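Long-range contacts in tRNA dimethylallyltransferase (Bacillus halodurans, PDB 3EXA), which probably transfers a dimethylallyl group from dimethylallyl diphosphate onto adenine 37 of tRNAs that read codons beginning with uridine: residues A[12-17]-A[197-202]; A[207-212]-A[266-271]. One frame throughout, in Å; residues are numbered along the deposited sequence.

Contact 1: residues A[12-17]-A[197-202]; sequences TAVGKT and LTMERD
Val14 and Leu197 bring the two backbones to their nearest approach, CA to CA 6.3 Å, where the loop 12-17 rounds over the last residues of a strand and the turn that follows it. No hydrogen bond joins the segments; the contact is apolar. Val14 meets two partners, one with each methyl: its CG2 meets Leu197 CB at 3.9 Å and its CG1 lies 4.1 Å from Met199 CB. CG1 stands beside the backbone N and CG2 between N and the carbonyl carbon, which lets the two methyls of this short, branched residue share the work. Met199, a selenomethionine here, runs extended from its backbone and then bends at chi3 (-86°), turning CE back against the loop, 3.6 Å from Val14 CA; an unbranched, flexible chain suits such a reach. Leu197 also carries CD1 past Val14 to Lys16 CA, 3.9 Å away, touching the start of the helix while the polar end of Lys16 goes elsewhere, NZ bonding to Pro11 O. Gly15, the N-cap residue, has phi 85° and psi 33°, angles at which a CB would press on the preceding carbonyl oxygen. The loop is consistent with a P-loop (Walker A) and probably binds ATP or the diphosphate substrate, as in relatives. Strand 191-198 pairs with strand 4-9 through Leu197 and Val9, so the loop leaving one strand packs on the end of its neighbour, while Leu204 of helix 201-218 also touches Val14.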
ATOM      1  N   THR A  12      -2.883 -19.437 -31.099  1.00 28.16           N
ATOM      2  CA  THR A  12      -4.117 -19.281 -31.872  1.00 21.06           C
ATOM      3  C   THR A  12      -4.073 -20.114 -33.142  1.00 21.92           C
ATOM      4  O   THR A  12      -3.009 -20.315 -33.722  1.00 20.96           O
ATOM      5  CB  THR A  12      -4.343 -17.825 -32.353  1.00 28.45           C
ATOM      6  OG1 THR A  12      -3.683 -16.905 -31.475  1.00 25.24           O
ATOM      7  CG2 THR A  12      -5.845 -17.506 -32.403  1.00 30.93           C
ATOM      8  N   ALA A  13      -5.245 -20.577 -33.565  1.00 25.19           N
ATOM      9  CA  ALA A  13      -5.406 -21.350 -34.785  1.00 21.62           C
ATOM     10  C   ALA A  13      -5.019 -22.822 -34.725  1.00 22.42           C
ATOM     11  O   ALA A  13      -4.980 -23.493 -35.757  1.00 19.93           O
ATOM     12  CB  ALA A  13      -4.663 -20.660 -35.926  1.00 24.11           C
ATOM     13  N   VAL A  14      -4.751 -23.337 -33.530  1.00 25.89           N
ATOM     14  CA  VAL A  14      -4.391 -24.748 -33.389  1.00 18.70           C
ATOM     15  C   VAL A  14      -5.600 -25.644 -33.125  1.00 18.63           C
ATOM     16  O   VAL A  14      -5.444 -26.832 -32.878  1.00 15.19           O
ATOM     17  CB  VAL A  14      -3.379 -24.978 -32.239  1.00 20.40           C
ATOM     18  CG1 VAL A  14      -2.004 -24.489 -32.641  1.00 19.96           C
ATOM     19  CG2 VAL A  14      -3.846 -24.263 -30.986  1.00 20.91           C
ATOM     20  N   GLY A  15      -6.803 -25.081 -33.150  1.00 13.75           N
ATOM     21  CA  GLY A  15      -7.977 -25.911 -32.934  1.00 17.70           C
ATOM     22  C   GLY A  15      -8.335 -26.143 -31.485  1.00 16.92           C
ATOM     23  O   GLY A  15      -8.865 -27.193 -31.128  1.00 23.24           O
ATOM     24  N   LYS A  16      -8.058 -25.145 -30.658  1.00 16.97           N
ATOM     25  CA  LYS A  16      -8.335 -25.195 -29.239  1.00 14.67           C
ATOM     26  C   LYS A  16      -9.838 -25.243 -28.947  1.00 23.60           C
ATOM     27  O   LYS A  16     -10.272 -25.883 -27.985  1.00 18.56           O
ATOM     28  CB  LYS A  16      -7.699 -23.982 -28.576  1.00  4.13           C
ATOM     29  CG  LYS A  16      -6.861 -24.319 -27.365  1.00 24.86           C
ATOM     30  CD  LYS A  16      -5.546 -23.526 -27.289  1.00 21.37           C
ATOM     31  CE  LYS A  16      -5.762 -22.026 -27.212  1.00 27.62           C
ATOM     32  NZ  LYS A  16      -5.904 -21.411 -28.556  1.00 23.58           N
ATOM     33  N   THR A  17     -10.640 -24.580 -29.774  1.00 25.14           N
ATOM     34  CA  THR A  17     -12.086 -24.581 -29.556  1.00 28.14           C
ATOM     35  C   THR A  17     -12.716 -25.948 -29.795  1.00 29.16           C
ATOM     36  O   THR A  17     -13.325 -26.535 -28.896  1.00 20.60           O
ATOM     37  CB  THR A  17     -12.795 -23.553 -30.462  1.00 32.02           C
ATOM     38  OG1 THR A  17     -12.355 -22.234 -30.113  1.00 32.60           O
ATOM     39  CG2 THR A  17     -14.310 -23.642 -30.284  1.00 26.90           C
ATOM     40  N   LEU A 197      -1.741 -27.704 -27.200  1.00 20.83           N
ATOM     41  CA  LEU A 197      -1.898 -27.994 -28.621  1.00 14.88           C
ATOM     42  C   LEU A 197      -0.888 -27.157 -29.408  1.00 20.08           C
ATOM     43  O   LEU A 197      -0.840 -25.934 -29.260  1.00 19.85           O
ATOM     44  CB  LEU A 197      -3.324 -27.662 -29.070  1.00 15.55           C
ATOM     45  CG  LEU A 197      -4.422 -28.314 -28.211  1.00 16.36           C
ATOM     46  CD1 LEU A 197      -5.786 -28.065 -28.843  1.00  6.92           C
ATOM     47  CD2 LEU A 197      -4.157 -29.808 -28.083  1.00  4.71           C
ATOM     48  N   THR A 198      -0.071 -27.829 -30.220  1.00 25.06           N
ATOM     49  CA  THR A 198       0.958 -27.181 -31.027  1.00 21.19           C
ATOM     50  C   THR A 198       0.730 -27.554 -32.457  1.00 22.24           C
ATOM     51  O   THR A 198      -0.207 -28.282 -32.786  1.00 21.66           O
ATOM     52  CB  THR A 198       2.379 -27.694 -30.748  1.00 25.81           C
ATOM     53  OG1 THR A 198       2.446 -28.253 -29.438  1.00 39.46           O
ATOM     54  CG2 THR A 198       3.387 -26.565 -30.892  1.00 28.68           C
HETATM   55  N   MSE A 199       1.656 -27.108 -33.296  1.00 21.83           N
HETATM   56  CA  MSE A 199       1.577 -27.366 -34.719  1.00 25.92           C
HETATM   57  C   MSE A 199       2.870 -26.896 -35.369  1.00 25.26           C
HETATM   58  O   MSE A 199       3.557 -26.026 -34.835  1.00 27.72           O
HETATM   59  CB  MSE A 199       0.389 -26.587 -35.276  1.00 27.42           C
HETATM   60  CG  MSE A 199      -0.226 -27.124 -36.547  1.00 30.58           C
HETATM   61 SE   MSE A 199      -1.800 -26.057 -37.014  1.00 35.33          SE
HETATM   62  CE  MSE A 199      -3.134 -26.963 -35.962  1.00 24.55           C
ATOM     63  N   GLU A 200       3.199 -27.481 -36.515  1.00 29.10           N
ATOM     64  CA  GLU A 200       4.401 -27.118 -37.258  1.00 27.34           C
ATOM     65  C   GLU A 200       4.407 -25.617 -37.565  1.00 28.10           C
ATOM     66  O   GLU A 200       3.369 -25.037 -37.887  1.00 23.05           O
ATOM     67  CB  GLU A 200       4.470 -27.934 -38.557  1.00 26.88           C
ATOM     68  CG  GLU A 200       5.193 -29.270 -38.405  1.00 48.69           C
ATOM     69  CD  GLU A 200       4.870 -30.274 -39.513  1.00 56.19           C
ATOM     70  OE1 GLU A 200       4.820 -29.881 -40.703  1.00 56.76           O
ATOM     71  OE2 GLU A 200       4.679 -31.468 -39.187  1.00 57.12           O
ATOM     72  N   ARG A 201       5.587 -25.006 -37.451  1.00 32.01           N
ATOM     73  CA  ARG A 201       5.805 -23.567 -37.676  1.00 28.59           C
ATOM     74  C   ARG A 201       5.053 -22.954 -38.852  1.00 26.37           C
ATOM     75  O   ARG A 201       4.131 -22.153 -38.673  1.00 19.62           O
ATOM     76  CB  ARG A 201       7.311 -23.300 -37.866  1.00 36.95           C
ATOM     77  CG  ARG A 201       7.727 -21.823 -37.872  1.00 44.77           C
ATOM     78  CD  ARG A 201       7.343 -21.111 -36.567  1.00 54.63           C
ATOM     79  NE  ARG A 201       7.938 -21.718 -35.371  1.00 59.23           N
ATOM     80  CZ  ARG A 201       7.623 -21.391 -34.116  1.00 64.75           C
ATOM     81  NH1 ARG A 201       6.713 -20.457 -33.863  1.00 65.16           N
ATOM     82  NH2 ARG A 201       8.215 -22.004 -33.101  1.00 67.99           N
ATOM     83  N   ASP A 202       5.479 -23.324 -40.054  1.00 24.74           N
ATOM     84  CA  ASP A 202       4.902 -22.811 -41.289  1.00 27.62           C
ATOM     85  C   ASP A 202       3.397 -22.990 -41.424  1.00 28.64           C
ATOM     86  O   ASP A 202       2.706 -22.105 -41.928  1.00 32.52           O
ATOM     87  CB  ASP A 202       5.601 -23.456 -42.483  1.00 33.15           C
ATOM     88  CG  ASP A 202       7.079 -23.139 -42.527  1.00 36.68           C
ATOM     89  OD1 ASP A 202       7.765 -23.648 -43.437  1.00 46.98           O
ATOM     90  OD2 ASP A 202       7.553 -22.380 -41.652  1.00 40.03           O
TER

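Contact 2: residues A[207-212]-A[266-271]; sequences RINRRV and NSRRYA
Asn209 OD1 accepts a hydrogen bond from Arg268 NH1, 2.9 Å long and bent to 143° at the hydrogen. The oxygen lies at the edge of the guanidinium, in its plane, whereas the donor is somewhat tilted from the amide's own carbonyl plane; the two flat groups stand 77° apart. Arg268 suits this place because its long chain, bent at chi3, carries the guanidinium across to the amide while its methylene CG packs 4.0 Å from Ile208 CG2. A leucine in place of Arg268 would probably leave Asn209 OD1 without this donor and the amide freer to turn. Beside this hydrogen bond, Ile208 packs with both branches: CG2 meets Ser267 CB at 3.6 Å, and CD1 touches the methyl of Ala271 at the same distance. CG1 lies beside the backbone N and chi2 is extended, directing CD1 along the facing helix to Ala271, one turn beyond Ser267. Small residues suit these two positions, since they let the isoleucine come close; Ser267 OG is satisfied within its own helix by Leu263 O. The helix segments approach to 9.7 Å between axes, and their N-to-C directions are 136° apart, nearer antiparallel than parallel. Val212 extends the packing of helix 201-218 onto Leu263 and Lys264 of helix 256-279, while Arg211 reaches Thr12 in the loop before helix 16-25.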
ATOM      1  N   ARG A 207      -2.137 -20.490 -41.238  1.00 19.86           N
ATOM      2  CA  ARG A 207      -3.491 -20.512 -40.696  1.00 21.77           C
ATOM      3  C   ARG A 207      -3.786 -19.214 -39.947  1.00 14.07           C
ATOM      4  O   ARG A 207      -4.941 -18.813 -39.839  1.00  4.24           O
ATOM      5  CB  ARG A 207      -3.692 -21.723 -39.771  1.00 21.45           C
ATOM      6  CG  ARG A 207      -3.850 -23.064 -40.493  1.00 28.35           C
ATOM      7  CD  ARG A 207      -3.667 -24.213 -39.513  1.00 21.92           C
ATOM      8  NE  ARG A 207      -4.674 -24.190 -38.464  1.00 38.95           N
ATOM      9  CZ  ARG A 207      -5.867 -24.769 -38.561  1.00 45.55           C
ATOM     10  NH1 ARG A 207      -6.193 -25.423 -39.665  1.00 47.01           N
ATOM     11  NH2 ARG A 207      -6.737 -24.684 -37.559  1.00 51.80           N
ATOM     12  N   ILE A 208      -2.735 -18.561 -39.445  1.00 12.52           N
ATOM     13  CA  ILE A 208      -2.894 -17.308 -38.721  1.00 11.42           C
ATOM     14  C   ILE A 208      -3.137 -16.166 -39.718  1.00 13.78           C
ATOM     15  O   ILE A 208      -3.958 -15.284 -39.463  1.00 11.75           O
ATOM     16  CB  ILE A 208      -1.662 -17.026 -37.821  1.00 17.89           C
ATOM     17  CG1 ILE A 208      -1.639 -18.041 -36.662  1.00 16.24           C
ATOM     18  CG2 ILE A 208      -1.686 -15.593 -37.291  1.00  5.82           C
ATOM     19  CD1 ILE A 208      -0.425 -17.972 -35.775  1.00  5.80           C
ATOM     20  N   ASN A 209      -2.450 -16.194 -40.859  1.00 19.35           N
ATOM     21  CA  ASN A 209      -2.645 -15.164 -41.871  1.00 14.40           C
ATOM     22  C   ASN A 209      -4.045 -15.276 -42.463  1.00 13.39           C
ATOM     23  O   ASN A 209      -4.728 -14.271 -42.690  1.00 14.08           O
ATOM     24  CB  ASN A 209      -1.628 -15.285 -43.005  1.00 13.00           C
ATOM     25  CG  ASN A 209      -0.201 -15.121 -42.537  1.00  9.22           C
ATOM     26  OD1 ASN A 209       0.101 -14.317 -41.650  1.00 13.69           O
ATOM     27  ND2 ASN A 209       0.695 -15.874 -43.147  1.00 13.67           N
ATOM     28  N   ARG A 210      -4.473 -16.498 -42.728  1.00  5.30           N
ATOM     29  CA  ARG A 210      -5.799 -16.700 -43.281  1.00 17.91           C
ATOM     30  C   ARG A 210      -6.850 -16.272 -42.244  1.00 20.06           C
ATOM     31  O   ARG A 210      -7.914 -15.765 -42.592  1.00 20.12           O
ATOM     32  CB  ARG A 210      -5.986 -18.169 -43.690  1.00 24.43           C
ATOM     33  CG  ARG A 210      -7.415 -18.554 -44.028  1.00 17.06           C
ATOM     34  CD  ARG A 210      -7.982 -17.650 -45.091  1.00 23.85           C
ATOM     35  NE  ARG A 210      -9.357 -18.013 -45.420  1.00 37.92           N
ATOM     36  CZ  ARG A 210     -10.175 -17.243 -46.126  1.00 41.97           C
ATOM     37  NH1 ARG A 210      -9.750 -16.067 -46.572  1.00 46.25           N
ATOM     38  NH2 ARG A 210     -11.410 -17.645 -46.389  1.00 42.71           N
ATOM     39  N   ARG A 211      -6.548 -16.466 -40.969  1.00 21.31           N
ATOM     40  CA  ARG A 211      -7.486 -16.054 -39.942  1.00 21.01           C
ATOM     41  C   ARG A 211      -7.669 -14.542 -40.070  1.00 21.04           C
ATOM     42  O   ARG A 211      -8.787 -14.035 -39.967  1.00 18.85           O
ATOM     43  CB  ARG A 211      -6.953 -16.397 -38.553  1.00 27.18           C
ATOM     44  CG  ARG A 211      -7.979 -17.007 -37.609  1.00 39.91           C
ATOM     45  CD  ARG A 211      -8.260 -16.117 -36.401  1.00 47.31           C
ATOM     46  NE  ARG A 211      -7.057 -15.462 -35.880  1.00 54.71           N
ATOM     47  CZ  ARG A 211      -6.887 -15.102 -34.608  1.00 59.33           C
ATOM     48  NH1 ARG A 211      -5.765 -14.501 -34.229  1.00 49.15           N
ATOM     49  NH2 ARG A 211      -7.827 -15.370 -33.709  1.00 52.26           N
ATOM     50  N   VAL A 212      -6.573 -13.823 -40.309  1.00 16.89           N
ATOM     51  CA  VAL A 212      -6.635 -12.364 -40.445  1.00 17.27           C
ATOM     52  C   VAL A 212      -7.492 -11.940 -41.632  1.00 19.14           C
ATOM     53  O   VAL A 212      -8.365 -11.075 -41.511  1.00 16.03           O
ATOM     54  CB  VAL A 212      -5.226 -11.742 -40.591  1.00 11.98           C
ATOM     55  CG1 VAL A 212      -5.333 -10.242 -40.880  1.00  8.01           C
ATOM     56  CG2 VAL A 212      -4.449 -11.960 -39.322  1.00 10.24           C
ATOM     57  N   ASN A 266       1.982  -9.117 -36.152  1.00 18.87           N
ATOM     58  CA  ASN A 266       1.786  -9.113 -34.706  1.00 17.60           C
ATOM     59  C   ASN A 266       1.055 -10.376 -34.254  1.00 13.91           C
ATOM     60  O   ASN A 266       1.339 -10.895 -33.179  1.00 16.90           O
ATOM     61  CB  ASN A 266       0.992  -7.885 -34.253  1.00 22.78           C
ATOM     62  CG  ASN A 266       1.707  -6.587 -34.544  1.00 16.01           C
ATOM     63  OD1 ASN A 266       2.933  -6.540 -34.602  1.00 19.45           O
ATOM     64  ND2 ASN A 266       0.940  -5.519 -34.719  1.00 13.96           N
ATOM     65  N   SER A 267       0.118 -10.872 -35.063  1.00  9.89           N
ATOM     66  CA  SER A 267      -0.614 -12.081 -34.695  1.00  8.68           C
ATOM     67  C   SER A 267       0.316 -13.291 -34.640  1.00 16.60           C
ATOM     68  O   SER A 267       0.165 -14.162 -33.779  1.00 18.47           O
ATOM     69  CB  SER A 267      -1.752 -12.367 -35.682  1.00 17.24           C
ATOM     70  OG  SER A 267      -2.822 -11.449 -35.536  1.00 12.96           O
ATOM     71  N   ARG A 268       1.270 -13.354 -35.566  1.00 11.24           N
ATOM     72  CA  ARG A 268       2.215 -14.462 -35.590  1.00 18.55           C
ATOM     73  C   ARG A 268       3.190 -14.333 -34.424  1.00 19.68           C
ATOM     74  O   ARG A 268       3.494 -15.319 -33.754  1.00 14.65           O
ATOM     75  CB  ARG A 268       2.999 -14.491 -36.906  1.00 22.60           C
ATOM     76  CG  ARG A 268       2.166 -14.831 -38.135  1.00 14.14           C
ATOM     77  CD  ARG A 268       3.086 -15.036 -39.328  1.00  9.36           C
ATOM     78  NE  ARG A 268       3.965 -13.891 -39.533  1.00  9.12           N
ATOM     79  CZ  ARG A 268       3.704 -12.880 -40.359  1.00 18.82           C
ATOM     80  NH1 ARG A 268       2.582 -12.868 -41.065  1.00 17.16           N
ATOM     81  NH2 ARG A 268       4.566 -11.883 -40.488  1.00 10.20           N
ATOM     82  N   ARG A 269       3.665 -13.110 -34.189  1.00 23.06           N
ATOM     83  CA  ARG A 269       4.605 -12.821 -33.103  1.00 27.45           C
ATOM     84  C   ARG A 269       3.998 -13.164 -31.750  1.00 27.23           C
ATOM     85  O   ARG A 269       4.693 -13.605 -30.832  1.00 24.47           O
ATOM     86  CB  ARG A 269       4.964 -11.334 -33.094  1.00 29.43           C
ATOM     87  CG  ARG A 269       6.446 -11.024 -33.094  1.00 35.32           C
ATOM     88  CD  ARG A 269       6.971 -10.945 -34.517  1.00 40.40           C
ATOM     89  NE  ARG A 269       7.664  -9.686 -34.777  1.00 47.34           N
ATOM     90  CZ  ARG A 269       7.095  -8.485 -34.736  1.00 51.67           C
ATOM     91  NH1 ARG A 269       7.820  -7.403 -34.990  1.00 52.87           N
ATOM     92  NH2 ARG A 269       5.806  -8.359 -34.443  1.00 54.41           N
ATOM     93  N   TYR A 270       2.697 -12.932 -31.627  1.00 29.85           N
ATOM     94  CA  TYR A 270       1.985 -13.193 -30.386  1.00 29.48           C
ATOM     95  C   TYR A 270       1.757 -14.691 -30.162  1.00 27.26           C
ATOM     96  O   TYR A 270       1.695 -15.149 -29.022  1.00 24.12           O
ATOM     97  CB  TYR A 270       0.660 -12.429 -30.393  1.00 29.94           C
ATOM     98  CG  TYR A 270      -0.189 -12.623 -29.163  1.00 33.09           C
ATOM     99  CD1 TYR A 270      -1.147 -13.634 -29.109  1.00 32.45           C
ATOM    100  CD2 TYR A 270      -0.040 -11.794 -28.054  1.00 39.18           C
ATOM    101  CE1 TYR A 270      -1.940 -13.813 -27.979  1.00 38.54           C
ATOM    102  CE2 TYR A 270      -0.822 -11.965 -26.919  1.00 41.51           C
ATOM    103  CZ  TYR A 270      -1.769 -12.974 -26.888  1.00 41.44           C
ATOM    104  OH  TYR A 270      -2.535 -13.152 -25.760  1.00 53.32           O
ATOM    105  N   ALA A 271       1.633 -15.451 -31.249  1.00 23.80           N
ATOM    106  CA  ALA A 271       1.440 -16.892 -31.136  1.00 22.78           C
ATOM    107  C   ALA A 271       2.761 -17.485 -30.651  1.00 24.72           C
ATOM    108  O   ALA A 271       2.791 -18.296 -29.726  1.00 18.65           O
ATOM    109  CB  ALA A 271       1.059 -17.495 -32.493  1.00 14.45           C
TER

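Overall arrangement
Both contacts draw on helix 201-218: contact 1 uses the strand end and turn leading into it, contact 2 its residues 207-212. Their centres lie 11 Å apart and each is partly buried. Contact 1 joins a loop to the C-terminal end of an inner strand of the parallel sheet by apolar packing, with no hydrogen bond across it, whereas contact 2, between two helices, adds an arginine–asparagine hydrogen bond to an aliphatic core. They meet directly: Arg207 NH2 probably bonds to Ala13 O, 2.8 Å away, and Arg207 CD packs on Met199 SE. Helix 201-218 thus also lies against the probable nucleotide-binding loop of contact 1.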